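Local coordinates for mbDLG-3 protein (Monosiga brevicollis, PDB 6X1N), which is a PDZ domain, a fold that typically binds C-terminal peptides, from a Dlg-type scaffold protein that as a whole may bind protein kinases, at residues V8-G13 and M89-T94. Sequence-based numbering, arbitrary orientation. Where two conformers were deposited one is given.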
ATOM      1  N   VAL A   8       9.981   1.681  -3.740  1.00  9.45           N
ATOM      2  CA  VAL A   8       9.966   3.085  -3.354  1.00 12.05           C
ATOM      3  C   VAL A   8      10.278   3.169  -1.871  1.00 11.60           C
ATOM      4  O   VAL A   8       9.716   2.412  -1.074  1.00 12.93           O
ATOM      5  CB  VAL A   8       8.585   3.709  -3.636  1.00 11.40           C
ATOM      6  CG1 VAL A   8       8.558   5.164  -3.210  1.00 14.01           C
ATOM      7  CG2 VAL A   8       8.229   3.567  -5.114  1.00 13.85           C
ATOM      8  N   THR A   9      11.166   4.078  -1.495  1.00 10.15           N
ATOM      9  CA  THR A   9      11.391   4.394  -0.093  1.00 10.36           C
ATOM     10  C   THR A   9      10.813   5.771   0.176  1.00 10.47           C
ATOM     11  O   THR A   9      11.176   6.743  -0.493  1.00 11.61           O
ATOM     12  CB  THR A   9      12.877   4.367   0.257  1.00 13.47           C
ATOM     13  OG1 THR A   9      13.377   3.038   0.074  1.00 16.21           O
ATOM     14  CG2 THR A   9      13.083   4.786   1.705  1.00 15.80           C
ATOM     15  N   LEU A  10       9.890   5.847   1.119  1.00  8.85           N
ATOM     16  CA  LEU A  10       9.298   7.104   1.534  1.00  9.98           C
ATOM     17  C   LEU A  10       9.804   7.460   2.918  1.00  9.57           C
ATOM     18  O   LEU A  10       9.985   6.581   3.768  1.00 11.32           O
ATOM     19  CB  LEU A  10       7.776   7.000   1.595  1.00  9.17           C
ATOM     20  CG  LEU A  10       7.042   6.613   0.311  1.00  9.45           C
ATOM     21  CD1 LEU A  10       5.553   6.537   0.596  1.00 10.77           C
ATOM     22  CD2 LEU A  10       7.322   7.609  -0.797  1.00 10.44           C
ATOM     23  N   TYR A  11      10.009   8.747   3.143  0.53 10.40           N
ATOM     24  CA  TYR A  11      10.401   9.272   4.438  0.53 10.95           C
ATOM     25  C   TYR A  11       9.261  10.134   4.967  0.53 11.25           C
ATOM     26  O   TYR A  11       8.716  10.963   4.232  0.53 12.00           O
ATOM     27  CB  TYR A  11      11.694  10.075   4.300  0.53 12.30           C
ATOM     28  CG  TYR A  11      12.025  10.915   5.498  0.53 11.49           C
ATOM     29  CD1 TYR A  11      12.202  10.342   6.745  0.53 11.08           C
ATOM     30  CD2 TYR A  11      12.169  12.288   5.377  0.53 11.90           C
ATOM     31  CE1 TYR A  11      12.504  11.119   7.850  0.53 10.84           C
ATOM     32  CE2 TYR A  11      12.477  13.071   6.468  0.53 10.30           C
ATOM     33  CZ  TYR A  11      12.641  12.481   7.701  0.53 10.51           C
ATOM     34  OH  TYR A  11      12.946  13.258   8.795  0.53 13.89           O
ATOM     35  N   LYS A  12       8.899   9.930   6.237  1.00 11.90           N
ATOM     36  CA  LYS A  12       7.695  10.551   6.781  1.00 13.04           C
ATOM     37  C   LYS A  12       7.740  12.070   6.665  1.00 13.95           C
ATOM     38  O   LYS A  12       6.727  12.706   6.356  1.00 15.04           O
ATOM     39  CB  LYS A  12       7.513  10.108   8.230  1.00 16.16           C
ATOM     40  CG  LYS A  12       6.321  10.718   8.925  1.00 18.56           C
ATOM     41  CD  LYS A  12       6.195  10.187  10.343  1.00 25.42           C
ATOM     42  CE  LYS A  12       4.895  10.641  10.975  1.00 28.31           C
ATOM     43  NZ  LYS A  12       4.747  10.135  12.368  1.00 35.32           N
ATOM     44  N   GLY A  13       8.908  12.664   6.878  1.00 13.91           N
ATOM     45  CA  GLY A  13       9.052  14.078   6.646  1.00 15.71           C
ATOM     46  C   GLY A  13       8.162  14.939   7.537  1.00 14.59           C
ATOM     47  O   GLY A  13       7.700  14.531   8.606  1.00 18.50           O
ATOM     48  N   MET A  89       9.752   4.110   5.253  1.00 10.99           N
ATOM     49  CA  MET A  89       8.856   3.093   4.724  1.00 11.45           C
ATOM     50  C   MET A  89       9.362   2.662   3.356  1.00 11.03           C
ATOM     51  O   MET A  89       9.482   3.494   2.451  1.00 13.18           O
ATOM     52  CB  MET A  89       7.440   3.654   4.605  1.00 11.48           C
ATOM     53  CG  MET A  89       6.443   2.647   4.082  1.00 10.91           C
ATOM     54  SD  MET A  89       4.852   3.373   3.654  1.00 10.86           S
ATOM     55  CE  MET A  89       4.271   3.916   5.261  1.00 11.59           C
ATOM     56  N   THR A  90       9.651   1.377   3.192  1.00 11.07           N
ATOM     57  CA  THR A  90      10.006   0.829   1.892  1.00 11.69           C
ATOM     58  C   THR A  90       8.819   0.016   1.397  1.00 12.33           C
ATOM     59  O   THR A  90       8.217  -0.737   2.168  1.00 14.08           O
ATOM     60  CB  THR A  90      11.274  -0.019   1.965  1.00 14.68           C
ATOM     61  OG1 THR A  90      12.361   0.803   2.419  1.00 20.46           O
ATOM     62  CG2 THR A  90      11.618  -0.555   0.587  1.00 22.74           C
ATOM     63  N   LEU A  91       8.470   0.198   0.126  1.00 10.84           N
ATOM     64  CA  LEU A  91       7.295  -0.414  -0.479  1.00 11.04           C
ATOM     65  C   LEU A  91       7.692  -1.121  -1.762  1.00 10.94           C
ATOM     66  O   LEU A  91       8.515  -0.612  -2.528  1.00 12.43           O
ATOM     67  CB  LEU A  91       6.285   0.661  -0.880  1.00 11.96           C
ATOM     68  CG  LEU A  91       5.726   1.547   0.224  1.00 10.95           C
ATOM     69  CD1 LEU A  91       5.029   2.741  -0.406  1.00 16.61           C
ATOM     70  CD2 LEU A  91       4.763   0.774   1.086  1.00 16.40           C
ATOM     71  N   ASN A  92       7.092  -2.282  -2.007  1.00  9.37           N
ATOM     72  CA  ASN A  92       7.054  -2.895  -3.326  1.00  9.54           C
ATOM     73  C   ASN A  92       5.632  -2.738  -3.829  1.00  8.65           C
ATOM     74  O   ASN A  92       4.694  -3.246  -3.199  1.00  9.48           O
ATOM     75  CB  ASN A  92       7.401  -4.380  -3.264  1.00 12.99           C
ATOM     76  CG  ASN A  92       8.880  -4.637  -3.309  1.00 19.53           C
ATOM     77  OD1 ASN A  92       9.656  -4.000  -2.600  1.00 27.83           O
ATOM     78  ND2 ASN A  92       9.287  -5.578  -4.154  1.00 23.19           N
ATOM     79  N   LEU A  93       5.474  -2.019  -4.935  1.00  8.21           N
ATOM     80  CA  LEU A  93       4.179  -1.613  -5.459  1.00  7.71           C
ATOM     81  C   LEU A  93       4.036  -2.064  -6.902  1.00  7.00           C
ATOM     82  O   LEU A  93       5.008  -2.090  -7.663  1.00  9.23           O
ATOM     83  CB  LEU A  93       4.088  -0.079  -5.495  1.00  9.29           C
ATOM     84  CG  LEU A  93       4.238   0.641  -4.161  1.00  8.38           C
ATOM     85  CD1 LEU A  93       4.334   2.142  -4.375  1.00 10.79           C
ATOM     86  CD2 LEU A  93       3.079   0.328  -3.243  1.00 11.72           C
ATOM     87  N   THR A  94       2.810  -2.369  -7.302  1.00  6.95           N
ATOM     88  CA  THR A  94       2.514  -2.529  -8.719  1.00  7.42           C
ATOM     89  C   THR A  94       1.048  -2.197  -8.953  1.00  7.78           C
ATOM     90  O   THR A  94       0.201  -2.495  -8.107  1.00  8.15           O
ATOM     91  CB  THR A  94       2.875  -3.943  -9.205  1.00  8.91           C
ATOM     92  OG1 THR A  94       2.934  -3.972 -10.640  1.00 10.37           O
ATOM     93  CG2 THR A  94       1.876  -4.979  -8.689  1.00 10.77           C
TER
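Leu10 and Met89 face each other as an antiparallel hydrogen-bonded pair: Leu10 N donates to Met89 O at 2.7 Å, and Met89 N returns a bond to Leu10 O at 2.9 Å. Two residues along, Val8 and Leu91 form the second such pair, with Leu91 N 2.8 Å from Val8 O and Val8 N 3.0 Å from Leu91 O. The bonds donated by Leu10 N and Val8 N are the straighter ones; those from Leu91 N and Met89 N bend a little more. Thr9 and Thr90 make the non-hydrogen-bonded pair in the middle, where the strands come closer together and the CA-H groups of Thr9 and Thr90 make bent CA-H...O contacts with Met89 O and Val8 O respectively.

On the threonine face, each hydroxyl is swung beside its own backbone N (chi1 -64° in Thr9, -60° in Thr90), which sets the two OG1 atoms 3.4 Å apart in a weak hydrogen bond; either may be the donor. The Thr90 methyl CG2 rests at the same time near Val8 O and Thr9 OG1. An alanine in place of Thr90 would probably leave Thr9 OG1 without this weak partner and take away the methyl beside Val8 O.

The other face is apolar. Leu10 CD1 meets Leu91 CD1 at 4.0 Å, the two side chains crossing at a slant, and at the far end Val8 CG2 lies 4.2 Å from Leu93 CD1. Met89 starts out on this face with CG anti to the backbone N (chi1 -179°), which leads its chain off the backbone of strand 8-11 into the interior, where it touches Phe17, Phe19 and Met64; the bend at chi3 turns only CE. Strand 88-95 also pairs with strand 59-64 on its other edge. The contact joins the first and last strands of the sheet, 6-11 and 88-95, in the antiparallel pairing characteristic of the PDZ fold.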